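Local atomic coordinates of thioredoxin Reductase (Burkholderia cenocepacia, PDB entry 4F82), a protein that probably acts as a thiol-specific peroxidase of the peroxiredoxin family, reducing hydrogen peroxide and organic hydroperoxides to water and alcohols at the expense of glutathione. Residues F53-P56 / T62-A65. Numbering follows the deposited sequence.
Sequences FGLP and TCSA
The peroxidatic site of this Prx5-type peroxiredoxin, built on a thioredoxin fold, lies where strand 49-55 runs out and helix 61-80 begins, and here Leu55 and Pro56 at the strand end meet Cys63 in the first turn of the helix. Cys63 is the predicted active-site cysteine, expected to pass through a sulfenic acid. Across the contact the backbones remain well apart, with Leu55 CA 6.7 Å from Cys63 CA. The cysteine sulfur lies against two aliphatic groups at once: Leu55 CB approaches SG to 3.7 Å, and the proline ring brings CD to the same SG, also at 3.7 Å. The CA-CB bond of Cys63 already heads for the strand, and chi1 of -64° swings SG away from the carbonyl carbon and onto Leu55 and Pro56. No hydrogen bond links the two segments, and all three touching residues are buried; on the side of the strand end the sulfur rests on hydrocarbon. SG does have a hydrogen-bonding partner beyond these segments, and Arg141 of strand 137-147 touches Cys63, Leu55 and Pro56 alike. Two residues before Leu55, within the beta-alpha-beta unit of strand 49-55, helix 61-80 and strand 85-90, the Phe53 ring stacks with that of Tyr71 of the same helix. Leu55 meets the cysteine with more than its CB. With chi1 at 43°, its CG is tucked over the backbone, flanked by both N and C, which keeps the branched end alongside the cysteine; CD1 then comes to 3.9 Å from Cys63 SG, while CD2 packs on the methylene, 3.9 Å from Cys63 CB.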
loop_
_atom_site.group_PDB
_atom_site.type_symbol
_atom_site.label_atom_id
_atom_site.label_comp_id
_atom_site.label_asym_id
_atom_site.label_seq_id
_atom_site.Cartn_x
_atom_site.Cartn_y
_atom_site.Cartn_z
ATOM N N PHE A 53 15.183 -0.174 -9.558
ATOM C CA PHE A 53 14.378 -1.360 -9.855
ATOM C C PHE A 53 12.965 -1.115 -9.289
ATOM O O PHE A 53 12.809 -0.629 -8.163
ATOM C CB PHE A 53 15.036 -2.681 -9.374
ATOM C CG PHE A 53 15.134 -2.824 -7.879
ATOM C CD1 PHE A 53 14.195 -3.597 -7.159
ATOM C CD2 PHE A 53 16.136 -2.187 -7.172
ATOM C CE1 PHE A 53 14.298 -3.744 -5.758
ATOM C CE2 PHE A 53 16.228 -2.323 -5.760
ATOM C CZ PHE A 53 15.310 -3.090 -5.053
ATOM N N GLY A 54 11.962 -1.328 -10.136
ATOM C CA GLY A 54 10.588 -1.163 -9.738
ATOM C C GLY A 54 10.000 -2.551 -9.563
ATOM O O GLY A 54 10.412 -3.520 -10.215
ATOM N N LEU A 55 9.009 -2.654 -8.697
ATOM C CA LEU A 55 8.382 -3.964 -8.457
ATOM C C LEU A 55 6.923 -3.713 -8.044
ATOM O O LEU A 55 6.555 -2.570 -7.735
ATOM C CB LEU A 55 9.191 -4.734 -7.387
ATOM C CG LEU A 55 9.717 -4.044 -6.126
ATOM C CD1 LEU A 55 8.574 -3.598 -5.151
ATOM C CD2 LEU A 55 10.698 -4.949 -5.397
ATOM N N PRO A 56 6.080 -4.760 -8.065
ATOM C CA PRO A 56 4.635 -4.597 -7.874
ATOM C C PRO A 56 4.125 -4.194 -6.479
ATOM O O PRO A 56 3.077 -3.553 -6.413
ATOM C CB PRO A 56 4.082 -5.981 -8.245
ATOM C CG PRO A 56 5.073 -6.535 -9.214
ATOM C CD PRO A 56 6.406 -6.073 -8.652
ATOM N N THR A 62 7.722 -12.339 -3.676
ATOM C CA THR A 62 8.962 -12.432 -4.461
ATOM C C THR A 62 9.750 -11.141 -4.272
ATOM O O THR A 62 10.983 -11.151 -4.078
ATOM C CB THR A 62 8.689 -12.728 -5.924
ATOM O OG1 THR A 62 8.130 -14.053 -6.043
ATOM C CG2 THR A 62 9.979 -12.644 -6.753
ATOM N N CYS A 63 9.023 -10.027 -4.316
ATOM C CA CYS A 63 9.574 -8.728 -3.918
ATOM C C CYS A 63 10.371 -8.753 -2.613
ATOM O O CYS A 63 11.468 -8.196 -2.539
ATOM C CB CYS A 63 8.454 -7.705 -3.787
ATOM S SG CYS A 63 7.577 -7.344 -5.350
ATOM N N SER A 64 9.815 -9.379 -1.590
ATOM C CA SER A 64 10.392 -9.367 -0.249
ATOM C C SER A 64 11.503 -10.399 -0.014
ATOM O O SER A 64 12.508 -10.090 0.646
ATOM C CB SER A 64 9.308 -9.603 0.819
ATOM O OG SER A 64 8.354 -8.563 0.829
ATOM N N ALA A 65 11.298 -11.622 -0.498
ATOM C CA ALA A 65 12.214 -12.745 -0.239
ATOM C C ALA A 65 13.436 -12.723 -1.168
ATOM O O ALA A 65 14.522 -13.195 -0.830
ATOM C CB ALA A 65 11.459 -14.093 -0.425
#